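PDB 4G54: general Secretion Pathway Protein from Vibrio vulnificus, which probably binds peptidoglycan in the periplasm as part of the type II secretion system, joining a peptidase C39-like domain to a putative peptidoglycan-binding domain. Local coordinates for residues A[116-119]-A[120-124]; A[166-169]-A[170-174]; A[46-49]-A[50-53]; A[191-194]-A[195-199]. All coordinates share one frame; numbering follows the deposited sequence. Where two conformers were deposited one is given.

Contact 1: A[116-119]-A[120-124]; sequences SQLM and SLWRG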
ATOM      1  N   SER A 116      22.407  -1.485   8.818  1.00 25.05           N
ATOM      2  CA  SER A 116      22.834  -2.156  10.037  1.00 25.16           C
ATOM      3  C   SER A 116      21.850  -1.946  11.195  1.00 24.47           C
ATOM      4  O   SER A 116      21.463  -2.894  11.868  1.00 25.95           O
ATOM      5  CB  SER A 116      24.233  -1.709  10.409  1.00 24.07           C
ATOM      6  OG  SER A 116      24.658  -2.376  11.554  1.00 24.91           O
ATOM      7  N   GLN A 117      21.388  -0.708  11.384  1.00 24.04           N
ATOM      8  CA  GLN A 117      20.473  -0.449  12.511  1.00 24.73           C
ATOM      9  C   GLN A 117      19.167  -1.185  12.273  1.00 23.73           C
ATOM     10  O   GLN A 117      18.637  -1.845  13.210  1.00 25.77           O
ATOM     11  CB  GLN A 117      20.230   1.019  12.615  1.00 24.72           C
ATOM     12  CG  GLN A 117      21.362   1.800  13.195  1.00 25.33           C
ATOM     13  CD  GLN A 117      21.045   3.315  13.132  1.00 30.90           C
ATOM     14  OE1 GLN A 117      20.926   3.887  12.035  1.00 29.71           O
ATOM     15  NE2 GLN A 117      20.799   3.923  14.290  1.00 36.74           N
ATOM     16  N   LEU A 118      18.636  -1.081  11.044  1.00 22.41           N
ATOM     17  CA  LEU A 118      17.398  -1.815  10.746  1.00 23.15           C
ATOM     18  C   LEU A 118      17.502  -3.343  10.998  1.00 23.87           C
ATOM     19  O   LEU A 118      16.659  -3.991  11.677  1.00 24.65           O
ATOM     20  CB  LEU A 118      16.960  -1.599   9.266  1.00 22.45           C
ATOM     21  CG  LEU A 118      15.749  -2.435   8.867  1.00 25.66           C
ATOM     22  CD1 LEU A 118      14.445  -1.977   9.598  1.00 28.48           C
ATOM     23  CD2 LEU A 118      15.608  -2.178   7.366  1.00 26.56           C
ATOM     24  N   MET A 119      18.576  -3.931  10.511  1.00 24.35           N
ATOM     25  CA  MET A 119      18.700  -5.373  10.597  1.00 25.61           C
ATOM     26  C   MET A 119      18.910  -5.889  11.987  1.00 27.89           C
ATOM     27  O   MET A 119      18.591  -7.084  12.248  1.00 30.01           O
ATOM     28  CB  MET A 119      19.780  -5.864   9.597  1.00 26.74           C
ATOM     29  CG  MET A 119      19.361  -5.641   8.105  1.00 27.37           C
ATOM     30  SD  MET A 119      17.636  -5.974   7.520  1.00 36.43           S
ATOM     31  CE  MET A 119      17.512  -4.732   6.337  1.00 41.28           C
ATOM     32  N   SER A 120      19.424  -5.039  12.892  1.00 26.91           N
ATOM     33  CA  SER A 120      19.581  -5.440  14.267  1.00 28.14           C
ATOM     34  C   SER A 120      18.233  -5.612  15.027  1.00 27.31           C
ATOM     35  O   SER A 120      18.174  -6.364  16.014  1.00 29.59           O
ATOM     36  CB  SER A 120      20.578  -4.487  14.940  1.00 29.67           C
ATOM     37  OG  SER A 120      19.893  -3.287  15.213  1.00 32.85           O
ATOM     38  N   LEU A 121      17.154  -5.045  14.478  1.00 25.11           N
ATOM     39  CA  LEU A 121      15.882  -4.993  15.155  1.00 25.52           C
ATOM     40  C   LEU A 121      14.763  -5.652  14.294  1.00 26.03           C
ATOM     41  O   LEU A 121      13.743  -6.069  14.840  1.00 26.51           O
ATOM     42  CB  LEU A 121      15.517  -3.521  15.398  1.00 26.89           C
ATOM     43  CG  LEU A 121      16.419  -2.817  16.487  1.00 26.78           C
ATOM     44  CD1 LEU A 121      15.883  -1.447  16.785  1.00 31.10           C
ATOM     45  CD2 LEU A 121      16.477  -3.651  17.790  1.00 32.99           C
ATOM     46  N   TRP A 122      14.922  -5.727  12.973  1.00 25.88           N
ATOM     47  CA  TRP A 122      13.822  -6.214  12.111  1.00 24.88           C
ATOM     48  C   TRP A 122      14.133  -7.656  11.722  1.00 26.17           C
ATOM     49  O   TRP A 122      15.261  -7.933  11.200  1.00 27.62           O
ATOM     50  CB  TRP A 122      13.717  -5.330  10.870  1.00 25.48           C
ATOM     51  CG  TRP A 122      12.632  -5.751   9.919  1.00 22.90           C
ATOM     52  CD1 TRP A 122      11.255  -5.869  10.175  1.00 20.34           C
ATOM     53  CD2 TRP A 122      12.832  -6.092   8.544  1.00 20.84           C
ATOM     54  NE1 TRP A 122      10.621  -6.234   8.979  1.00 20.98           N
ATOM     55  CE2 TRP A 122      11.572  -6.442   7.998  1.00 21.33           C
ATOM     56  CE3 TRP A 122      13.987  -6.221   7.747  1.00 22.65           C
ATOM     57  CZ2 TRP A 122      11.402  -6.844   6.673  1.00 21.61           C
ATOM     58  CZ3 TRP A 122      13.834  -6.665   6.431  1.00 23.20           C
ATOM     59  CH2 TRP A 122      12.535  -6.916   5.879  1.00 22.39           C
ATOM     60  N   ARG A 123      13.151  -8.556  11.913  1.00 26.26           N
ATOM     61  CA  ARG A 123      13.342  -9.965  11.597  1.00 27.63           C
ATOM     62  C   ARG A 123      12.524 -10.405  10.385  1.00 27.12           C
ATOM     63  O   ARG A 123      12.438 -11.582  10.058  1.00 29.51           O
ATOM     64  CB  ARG A 123      13.063 -10.872  12.814  1.00 30.30           C
ATOM     65  CG  ARG A 123      14.054 -10.620  13.981  1.00 35.77           C
ATOM     66  CD  ARG A 123      13.693 -11.439  15.249  1.00 49.45           C
ATOM     67  NE  ARG A 123      14.487 -11.002  16.417  1.00 57.85           N
ATOM     68  CZ  ARG A 123      14.259 -11.298  17.712  1.00 61.61           C
ATOM     69  NH1 ARG A 123      13.220 -12.040  18.101  1.00 62.13           N
ATOM     70  NH2 ARG A 123      15.083 -10.820  18.644  1.00 63.11           N
ATOM     71  N   GLY A 124      11.996  -9.461   9.647  1.00 23.98           N
ATOM     72  CA  GLY A 124      11.326  -9.825   8.398  1.00 23.11           C
ATOM     73  C   GLY A 124       9.874  -9.485   8.358  1.00 21.91           C
ATOM     74  O   GLY A 124       9.285  -9.470   7.276  1.00 22.39           O
TER
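Near the end of helix 115-121, in the peptidase C39-like domain, the chain passes into 122-124, and Trp122 folds back beside Leu118 and Met119. Leu118 runs alongside the Trp122 side chain in the same direction, its CD1 lying 3.7 Å from CB of Trp122. Met119 brings its sulfur to the rim of the six-membered ring: SD is 3.7 Å from CE3 of Trp122 and 89° off the ring normal from the centroid, an edge-on Met-aromatic contact. The bend of the methionine chain at chi2 (-41°) turns the thioether toward that edge. One face of the indole is met by Gly124 N, 3.4 Å above the ring plane and toward the rim. Two amides share one acceptor, for Leu118 O takes Trp122 N at 2.8 Å and Leu121 N at 3.0 Å. On another side of the turn the hydroxyl of Ser120, OG, donates to Gln117 O over 2.8 Å. Beyond the segments, Leu72 of helix 69-73 meets both Leu118 and Trp122, while the indole NE1 binds Glu125 O. The serine hydroxyl thus serves a late helical carbonyl, Leu118 O holds two successive amides, and the indole can be buried with its N-H satisfied.

Contact 2: A[166-169]-A[170-174]; sequences TQFN and AELMQ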
ATOM      1  N   THR A 166     -16.019   3.407 -19.859  1.00 22.47           N
ATOM      2  CA  THR A 166     -16.784   2.688 -18.912  1.00 24.16           C
ATOM      3  C   THR A 166     -17.001   1.279 -19.378  1.00 22.76           C
ATOM      4  O   THR A 166     -17.573   0.458 -18.657  1.00 23.28           O
ATOM      5  CB  THR A 166     -18.231   3.369 -18.890  1.00 26.43           C
ATOM      6  OG1 THR A 166     -18.012   4.730 -18.526  1.00 32.99           O
ATOM      7  CG2 THR A 166     -19.098   2.727 -17.839  1.00 32.00           C
ATOM      8  N   GLN A 167     -16.553   0.973 -20.576  1.00 21.82           N
ATOM      9  CA  GLN A 167     -16.808  -0.354 -21.201  1.00 23.22           C
ATOM     10  C   GLN A 167     -15.489  -1.070 -21.346  1.00 18.58           C
ATOM     11  O   GLN A 167     -14.500  -0.503 -21.846  1.00 22.15           O
ATOM     12  CB  GLN A 167     -17.421  -0.212 -22.624  1.00 25.24           C
ATOM     13  CG  GLN A 167     -18.859   0.201 -22.562  1.00 36.03           C
ATOM     14  CD  GLN A 167     -19.774  -1.054 -22.593  1.00 46.05           C
ATOM     15  OE1 GLN A 167     -19.286  -2.196 -22.827  1.00 50.99           O
ATOM     16  NE2 GLN A 167     -21.102  -0.848 -22.368  1.00 50.92           N
ATOM     17  N   PHE A 168     -15.458  -2.339 -20.954  1.00 19.93           N
ATOM     18  CA  PHE A 168     -14.237  -3.151 -21.124  1.00 17.61           C
ATOM     19  C   PHE A 168     -14.318  -3.589 -22.592  1.00 20.55           C
ATOM     20  O   PHE A 168     -14.946  -4.590 -22.964  1.00 21.39           O
ATOM     21  CB  PHE A 168     -14.252  -4.345 -20.096  1.00 18.02           C
ATOM     22  CG  PHE A 168     -12.918  -5.095 -19.979  1.00 16.00           C
ATOM     23  CD1 PHE A 168     -12.157  -5.438 -21.089  1.00 19.21           C
ATOM     24  CD2 PHE A 168     -12.506  -5.492 -18.699  1.00 17.32           C
ATOM     25  CE1 PHE A 168     -10.937  -6.159 -20.892  1.00 18.38           C
ATOM     26  CE2 PHE A 168     -11.307  -6.162 -18.500  1.00 17.16           C
ATOM     27  CZ  PHE A 168     -10.528  -6.586 -19.588  1.00 17.59           C
ATOM     28  N   ASN A 169     -13.572  -2.838 -23.408  1.00 18.61           N
ATOM     29  CA  ASN A 169     -13.581  -3.043 -24.861  1.00 20.22           C
ATOM     30  C   ASN A 169     -12.331  -3.699 -25.390  1.00 18.65           C
ATOM     31  O   ASN A 169     -11.445  -4.100 -24.611  1.00 18.43           O
ATOM     32  CB  ASN A 169     -13.895  -1.682 -25.542  1.00 21.30           C
ATOM     33  CG  ASN A 169     -12.886  -0.620 -25.174  1.00 23.29           C
ATOM     34  OD1 ASN A 169     -11.787  -0.919 -24.726  1.00 21.69           O
ATOM     35  ND2 ASN A 169     -13.261   0.658 -25.386  1.00 25.38           N
ATOM     36  N   ALA A 170     -12.184  -3.827 -26.697  1.00 19.86           N
ATOM     37  CA  ALA A 170     -11.047  -4.547 -27.265  1.00 19.56           C
ATOM     38  C   ALA A 170      -9.756  -3.842 -26.930  1.00 18.90           C
ATOM     39  O   ALA A 170      -8.735  -4.510 -26.661  1.00 18.33           O
ATOM     40  CB  ALA A 170     -11.257  -4.715 -28.817  1.00 21.56           C
ATOM     41  N   GLU A 171      -9.773  -2.511 -26.910  1.00 18.04           N
ATOM     42  CA  GLU A 171      -8.521  -1.789 -26.655  1.00 18.20           C
ATOM     43  C   GLU A 171      -8.137  -1.905 -25.178  1.00 17.04           C
ATOM     44  O   GLU A 171      -6.949  -2.109 -24.837  1.00 16.56           O
ATOM     45  CB  GLU A 171      -8.693  -0.340 -27.074  1.00 20.14           C
ATOM     46  CG  GLU A 171      -7.334   0.373 -26.955  1.00 21.68           C
ATOM     47  CD  GLU A 171      -7.285   1.779 -27.507  1.00 24.70           C
ATOM     48  OE1 GLU A 171      -8.389   2.342 -27.827  1.00 25.45           O
ATOM     49  OE2 GLU A 171      -6.138   2.324 -27.638  1.00 22.98           O
ATOM     50  N   LEU A 172      -9.123  -1.914 -24.265  1.00 15.97           N
ATOM     51  CA  LEU A 172      -8.757  -2.110 -22.844  1.00 15.87           C
ATOM     52  C   LEU A 172      -8.169  -3.498 -22.677  1.00 16.94           C
ATOM     53  O   LEU A 172      -7.250  -3.697 -21.852  1.00 15.96           O
ATOM     54  CB  LEU A 172     -10.001  -1.899 -21.938  1.00 15.27           C
ATOM     55  CG  LEU A 172      -9.596  -1.728 -20.436  1.00 16.36           C
ATOM     56  CD1 LEU A 172      -8.768  -0.447 -20.147  1.00 19.30           C
ATOM     57  CD2 LEU A 172     -10.862  -1.675 -19.573  1.00 17.13           C
ATOM     58  N   MET A 173      -8.750  -4.483 -23.385  1.00 16.71           N
ATOM     59  CA  MET A 173      -8.217  -5.853 -23.312  1.00 16.30           C
ATOM     60  C   MET A 173      -6.710  -5.879 -23.747  1.00 15.96           C
ATOM     61  O   MET A 173      -5.898  -6.564 -23.068  1.00 14.37           O
ATOM     62  CB  MET A 173      -9.078  -6.797 -24.179  1.00 18.29           C
ATOM     63  CG  MET A 173      -8.691  -8.226 -23.924  1.00 20.06           C
ATOM     64  SD  MET A 173      -9.916  -9.292 -24.828  1.00 21.78           S
ATOM     65  CE  MET A 173      -9.111 -10.889 -24.493  1.00 25.41           C
ATOM     66  N   GLN A 174      -6.370  -5.159 -24.823  1.00 15.88           N
ATOM     67  CA  GLN A 174      -4.946  -5.111 -25.270  1.00 15.64           C
ATOM     68  C   GLN A 174      -4.120  -4.459 -24.167  1.00 15.13           C
ATOM     69  O   GLN A 174      -2.951  -4.834 -23.994  1.00 13.95           O
ATOM     70  CB  GLN A 174      -4.892  -4.295 -26.584  1.00 17.26           C
ATOM     71  CG  GLN A 174      -5.561  -5.092 -27.677  1.00 22.95           C
ATOM     72  CD  GLN A 174      -4.592  -5.383 -28.798  1.00 43.88           C
ATOM     73  OE1 GLN A 174      -3.946  -6.441 -28.857  1.00 45.88           O
ATOM     74  NE2 GLN A 174      -4.403  -4.380 -29.644  1.00 45.28           N
TER
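This is a helix N-cap with an aromatic residue just before it, at the start of helix 170-182 in the putative peptidoglycan-binding domain. Asn169 is the cap. With CG held between its backbone N and carbonyl carbon (chi1 59°), the amide oxygen reaches forward to the first turn, where OD1 accepts from Leu172 N at 2.9 Å with a nearly straight N-H...O angle of 158°. The backbone of the same residue opens the regular helical bonding, Asn169 O receiving Met173 N at 3.0 Å. One residue earlier, Phe168 crosses Leu172 at about a right angle. The methyl CD2 of Leu172 sits over one face of the phenyl ring, 4.2 Å from its centroid and 19° off the normal, a CH-pi contact displaced toward the rim. At the ring edge, near its plane, CB of Met173 comes within 3.8 Å of Phe168 CE1. Ile147 of helix 145-158 touches both Phe168 and Leu172, so the pair faces into the domain. Chemically, the asparagine side chain supplies an acceptor to an amide that has no earlier helical carbonyl to use, and the phenyl ring and leucine methyl pack against each other on the buried side of the same turn.

Contact 3: A[46-49]-A[50-53]; sequences TRID and TMCE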
ATOM      1  N   THR A  46     -10.869   3.015  12.182  1.00 23.84           N
ATOM      2  CA  THR A  46     -11.494   2.603  13.412  1.00 25.15           C
ATOM      3  C   THR A  46     -10.809   1.418  14.054  1.00 24.36           C
ATOM      4  O   THR A  46      -9.965   0.777  13.462  1.00 23.71           O
ATOM      5  CB  THR A  46     -13.036   2.256  13.213  1.00 26.24           C
ATOM      6  OG1 THR A  46     -13.080   0.961  12.639  1.00 27.10           O
ATOM      7  CG2 THR A  46     -13.787   3.279  12.297  1.00 26.28           C
ATOM      8  N   ARG A  47     -11.234   1.081  15.278  1.00 24.92           N
ATOM      9  CA  ARG A  47     -10.712  -0.107  15.927  1.00 25.32           C
ATOM     10  C   ARG A  47     -10.917  -1.393  15.080  1.00 26.18           C
ATOM     11  O   ARG A  47     -10.126  -2.386  15.207  1.00 26.22           O
ATOM     12  CB  ARG A  47     -11.315  -0.238  17.320  0.50 28.11           C
ATOM     13  CG  ARG A  47     -10.330  -0.683  18.324  0.50 31.16           C
ATOM     14  CD  ARG A  47     -11.134  -1.296  19.503  0.50 33.76           C
ATOM     15  NE  ARG A  47     -11.271  -0.544  20.757  0.50 40.22           N
ATOM     16  CZ  ARG A  47     -10.697   0.606  21.114  0.50 40.34           C
ATOM     17  NH1 ARG A  47      -9.886   1.277  20.311  0.50 38.67           N
ATOM     18  NH2 ARG A  47     -10.969   1.090  22.320  0.50 41.88           N
ATOM     19  N   ILE A  48     -12.015  -1.460  14.317  1.00 23.21           N
ATOM     20  CA  ILE A  48     -12.239  -2.652  13.467  1.00 24.06           C
ATOM     21  C   ILE A  48     -11.196  -2.722  12.341  1.00 23.11           C
ATOM     22  O   ILE A  48     -10.612  -3.836  12.054  1.00 26.62           O
ATOM     23  CB  ILE A  48     -13.657  -2.654  12.959  1.00 25.58           C
ATOM     24  CG1 ILE A  48     -14.597  -2.903  14.114  1.00 28.48           C
ATOM     25  CG2 ILE A  48     -13.886  -3.733  11.978  1.00 27.60           C
ATOM     26  CD1 ILE A  48     -14.357  -4.266  14.780  1.00 37.23           C
ATOM     27  N   ASP A  49     -10.855  -1.554  11.769  1.00 19.40           N
ATOM     28  CA  ASP A  49      -9.942  -1.531  10.688  1.00 20.27           C
ATOM     29  C   ASP A  49      -8.565  -1.941  11.113  1.00 22.76           C
ATOM     30  O   ASP A  49      -7.801  -2.537  10.327  1.00 25.84           O
ATOM     31  CB  ASP A  49      -9.870  -0.089  10.141  1.00 21.48           C
ATOM     32  CG  ASP A  49     -11.206   0.348   9.594  1.00 22.20           C
ATOM     33  OD1 ASP A  49     -11.765  -0.324   8.655  1.00 23.89           O
ATOM     34  OD2 ASP A  49     -11.711   1.381  10.058  1.00 22.52           O
ATOM     35  N   THR A  50      -8.168  -1.639  12.334  1.00 20.25           N
ATOM     36  CA  THR A  50      -6.798  -1.965  12.671  1.00 20.43           C
ATOM     37  C   THR A  50      -6.562  -3.345  13.276  1.00 22.38           C
ATOM     38  O   THR A  50      -5.453  -3.633  13.759  1.00 22.48           O
ATOM     39  CB  THR A  50      -6.248  -0.859  13.637  1.00 20.29           C
ATOM     40  OG1 THR A  50      -7.097  -0.801  14.794  1.00 22.35           O
ATOM     41  CG2 THR A  50      -6.211   0.448  12.964  1.00 23.37           C
ATOM     42  N   MET A  51      -7.615  -4.149  13.258  1.00 24.46           N
ATOM     43  CA  MET A  51      -7.468  -5.592  13.607  1.00 26.80           C
ATOM     44  C   MET A  51      -6.682  -6.418  12.543  1.00 27.38           C
ATOM     45  O   MET A  51      -6.170  -7.492  12.881  1.00 28.97           O
ATOM     46  CB  MET A  51      -8.813  -6.241  13.865  1.00 28.63           C
ATOM     47  CG  MET A  51      -9.545  -5.747  15.114  1.00 31.98           C
ATOM     48  SD  MET A  51     -11.227  -6.386  15.096  1.00 41.78           S
ATOM     49  CE  MET A  51     -11.068  -8.009  15.911  1.00 40.48           C
ATOM     50  N   CYS A  52      -6.629  -5.932  11.296  1.00 26.09           N
ATOM     51  CA  CYS A  52      -5.972  -6.662  10.192  1.00 26.37           C
ATOM     52  C   CYS A  52      -6.462  -8.104  10.102  1.00 26.84           C
ATOM     53  O   CYS A  52      -5.679  -9.039  10.019  1.00 26.66           O
ATOM     54  CB  CYS A  52      -4.446  -6.638  10.427  1.00 27.87           C
ATOM     55  SG  CYS A  52      -3.523  -6.909   8.852  1.00 30.22           S
ATOM     56  N   GLU A  53      -7.788  -8.258  10.089  1.00 26.46           N
ATOM     57  CA  GLU A  53      -8.370  -9.592   9.979  1.00 27.50           C
ATOM     58  C   GLU A  53      -9.233  -9.557   8.750  1.00 26.89           C
ATOM     59  O   GLU A  53      -9.591  -8.491   8.227  1.00 29.95           O
ATOM     60  CB  GLU A  53      -9.196  -9.919  11.224  1.00 28.65           C
ATOM     61  CG  GLU A  53      -8.262 -10.308  12.410  1.00 35.81           C
ATOM     62  CD  GLU A  53      -8.969 -10.465  13.767  1.00 45.22           C
ATOM     63  OE1 GLU A  53     -10.184 -10.770  13.763  1.00 52.38           O
ATOM     64  OE2 GLU A  53      -8.318 -10.302  14.850  1.00 50.37           O
TER
HETATM   65  O   HOH W   1      -7.803  -2.832  16.641  1.00 21.86           O
HETATM   66  O   HOH W   2      -9.486  -5.658  10.062  1.00 42.57           O
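Ile48 and Met51 lie side by side and point the same way, their chains meeting where CD1 of Ile48 comes 3.8 Å from SD of Met51. With CG of Met51 anti to its carbonyl carbon (chi1 -67°), that atom also lies 3.4 Å from Arg47 O. Beneath this apolar pair the backbone closes on itself. Thr50 N donates to Thr46 O at 3.2 Å, and Met51 N donates to Ile48 O at 3.2 Å. Asp49 swings its carboxylate back to the start of the turn: OD2 takes Thr46 N through its anti lone pair at 2.8 Å and also accepts from Thr46 OG1, which approaches from above the carboxylate plane at 3.0 Å. The other oxygen, OD1, forms a salt bridge with Arg237 and a hydrogen bond with Thr57, so both ends of the buried carboxylate are engaged. One water joins Arg47 O to OG1 of Thr50, and a second spans Ile48 O, 2.9 Å away, and Glu53 N. The Met51-to-Ile48 bond, with the backbone angles of Asp49 and Thr50, defines a type I beta-turn over 48-51 in the loop between strands 43-44 and 60-66; Cys52, one residue beyond it, is disulfide-bonded to Cys62.

Contact 4: A[191-194]-A[195-199]; sequences AGQR and TLARL
The guanidinium groups of Arg194 and Arg198 stand nearly perpendicular, their planes 88° apart, at the ends of two side chains that run side by side in the same direction. NH1 of Arg194 lies at the edge of the Arg198 group, near its plane, with the two NH1 atoms 3.8 Å apart; relative to the Arg194 plane the approach is oblique. These like charges are expected to disfavour each other somewhat, but Arg198 has a partner elsewhere, since its NH2 donates to Gln183 O. The chains arrive by different routes: Arg194 is extended from CG to NE, while Arg198 bends at chi2 (67°) and again at chi3 to come level with it. Beneath them the helix is conventionally bonded. Leu196 N donates to Gly192 O at 2.9 Å, and Arg198 N meets Arg194 O at 3.0 Å. At the N-cap, Gly192, a water receives Thr195 N at 3.2 Å and, weakly, Gly192 N. Around on the inner side, Leu196 places CD2 3.8 Å from CB of Ala191, and its CD1 is 3.2 Å from Ala191 O. Thr195 binds Gln180 of helix 170-182 through OG1 and also touches Phe179 there, while Leu196 and Leu199 press on Leu150 of helix 145-158, packing the first turns of helix 193-202 against helices 145-158 and 170-182.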
ATOM      1  N   ALA A 191      -8.863  -9.405 -16.635  1.00 17.12           N
ATOM      2  CA  ALA A 191      -8.321  -8.863 -15.410  1.00 15.80           C
ATOM      3  C   ALA A 191      -8.889  -9.672 -14.218  1.00 15.75           C
ATOM      4  O   ALA A 191      -9.908  -9.359 -13.592  1.00 15.90           O
ATOM      5  CB  ALA A 191      -8.744  -7.325 -15.285  1.00 15.80           C
ATOM      6  N   GLY A 192      -8.242 -10.827 -14.000  1.00 14.45           N
ATOM      7  CA  GLY A 192      -8.664 -11.777 -12.938  1.00 14.86           C
ATOM      8  C   GLY A 192      -7.851 -11.577 -11.677  1.00 15.30           C
ATOM      9  O   GLY A 192      -7.242 -10.530 -11.493  1.00 14.15           O
ATOM     10  N   GLN A 193      -7.884 -12.559 -10.760  1.00 14.66           N
ATOM     11  CA  GLN A 193      -7.299 -12.326  -9.475  1.00 12.33           C
ATOM     12  C   GLN A 193      -5.815 -11.988  -9.583  1.00 13.04           C
ATOM     13  O   GLN A 193      -5.444 -11.020  -8.886  1.00 14.65           O
ATOM     14  CB  GLN A 193      -7.467 -13.679  -8.743  1.00 15.01           C
ATOM     15  CG  GLN A 193      -6.977 -13.588  -7.259  1.00 14.24           C
ATOM     16  CD  GLN A 193      -5.446 -13.756  -7.095  1.00 15.77           C
ATOM     17  OE1 GLN A 193      -4.784 -13.047  -6.260  1.00 20.56           O
ATOM     18  NE2 GLN A 193      -4.899 -14.631  -7.868  1.00 13.25           N
ATOM     19  N   ARG A 194      -5.010 -12.766 -10.327  1.00 14.17           N
ATOM     20  CA  ARG A 194      -3.545 -12.520 -10.235  1.00 13.33           C
ATOM     21  C   ARG A 194      -3.240 -11.092 -10.829  1.00 14.29           C
ATOM     22  O   ARG A 194      -2.428 -10.353 -10.260  1.00 14.47           O
ATOM     23  CB  ARG A 194      -2.803 -13.568 -10.996  1.00 14.67           C
ATOM     24  CG  ARG A 194      -1.318 -13.422 -10.682  1.00 14.86           C
ATOM     25  CD  ARG A 194      -0.559 -14.418 -11.575  1.00 18.49           C
ATOM     26  NE  ARG A 194       0.839 -14.404 -11.052  1.00 22.08           N
ATOM     27  CZ  ARG A 194       1.893 -14.924 -11.688  1.00 20.91           C
ATOM     28  NH1 ARG A 194       3.112 -14.900 -11.081  1.00 26.40           N
ATOM     29  NH2 ARG A 194       1.778 -15.485 -12.853  1.00 21.74           N
ATOM     30  N   THR A 195      -3.950 -10.741 -11.906  1.00 14.02           N
ATOM     31  CA  THR A 195      -3.679  -9.504 -12.633  1.00 12.55           C
ATOM     32  C   THR A 195      -4.152  -8.317 -11.791  1.00 13.48           C
ATOM     33  O   THR A 195      -3.388  -7.340 -11.613  1.00 13.96           O
ATOM     34  CB  THR A 195      -4.458  -9.518 -13.916  1.00 13.58           C
ATOM     35  OG1 THR A 195      -3.931 -10.648 -14.689  1.00 16.51           O
ATOM     36  CG2 THR A 195      -4.268  -8.233 -14.744  1.00 13.99           C
ATOM     37  N   LEU A 196      -5.379  -8.375 -11.266  1.00 13.89           N
ATOM     38  CA  LEU A 196      -5.869  -7.222 -10.412  1.00 14.38           C
ATOM     39  C   LEU A 196      -5.115  -7.154  -9.062  1.00 14.22           C
ATOM     40  O   LEU A 196      -4.895  -6.012  -8.577  1.00 14.71           O
ATOM     41  CB  LEU A 196      -7.355  -7.372 -10.165  1.00 12.87           C
ATOM     42  CG  LEU A 196      -8.239  -7.083 -11.426  1.00 14.18           C
ATOM     43  CD1 LEU A 196      -9.748  -7.361 -11.085  1.00 14.74           C
ATOM     44  CD2 LEU A 196      -8.085  -5.609 -11.911  1.00 15.61           C
ATOM     45  N   ALA A 197      -4.642  -8.292  -8.504  1.00 14.78           N
ATOM     46  CA  ALA A 197      -3.906  -8.206  -7.260  1.00 14.58           C
ATOM     47  C   ALA A 197      -2.569  -7.512  -7.508  1.00 15.25           C
ATOM     48  O   ALA A 197      -2.225  -6.646  -6.684  1.00 15.29           O
ATOM     49  CB  ALA A 197      -3.677  -9.585  -6.630  1.00 16.83           C
ATOM     50  N   ARG A 198      -1.878  -7.883  -8.585  1.00 14.00           N
ATOM     51  CA  ARG A 198      -0.625  -7.199  -8.850  1.00 14.17           C
ATOM     52  C   ARG A 198      -0.822  -5.737  -9.166  1.00 14.68           C
ATOM     53  O   ARG A 198      -0.083  -4.915  -8.637  1.00 15.16           O
ATOM     54  CB  ARG A 198       0.005  -7.898 -10.032  1.00 14.48           C
ATOM     55  CG  ARG A 198       1.431  -7.357 -10.481  1.00 15.54           C
ATOM     56  CD  ARG A 198       2.510  -7.641  -9.381  1.00 18.91           C
ATOM     57  NE  ARG A 198       2.714  -9.103  -9.331  1.00 20.73           N
ATOM     58  CZ  ARG A 198       3.364  -9.865 -10.220  1.00 23.81           C
ATOM     59  NH1 ARG A 198       3.376 -11.214 -10.123  1.00 30.91           N
ATOM     60  NH2 ARG A 198       3.993  -9.355 -11.273  1.00 21.70           N
ATOM     61  N   LEU A 199      -1.839  -5.410 -10.005  1.00 12.20           N
ATOM     62  CA  LEU A 199      -2.049  -4.018 -10.404  1.00 12.45           C
ATOM     63  C   LEU A 199      -2.301  -3.136  -9.170  1.00 13.72           C
ATOM     64  O   LEU A 199      -1.690  -2.051  -9.013  1.00 14.52           O
ATOM     65  CB  LEU A 199      -3.289  -3.960 -11.330  1.00 13.80           C
ATOM     66  CG  LEU A 199      -3.626  -2.547 -11.755  1.00 14.36           C
ATOM     67  CD1 LEU A 199      -2.497  -1.919 -12.638  1.00 15.29           C
ATOM     68  CD2 LEU A 199      -4.886  -2.687 -12.615  1.00 14.98           C
TER
HETATM   69  O   HOH W   3      -5.629 -12.740 -13.759  1.00 11.85           O

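All four contacts are local, yet each mixes buried and exposed residues in its own way. Contacts 2 and 4 both mark helix starts in the same putative peptidoglycan-binding domain, and they touch through Phe168 and Ala191; they contrast side-chain capping with water-assisted capping. Contact 1, near the end of helix 115-121, lies about 45 Å from contact 2 between centres, on the opposite side of the chain's centre, and sets sulfur and leucine against a buried indole. Contact 3 shares the peptidase C39-like range with contact 1 but is a largely exposed loop, relying on a buried carboxylate and waters where contact 1 adds apolar and Met-aromatic packing to its backbone bonds.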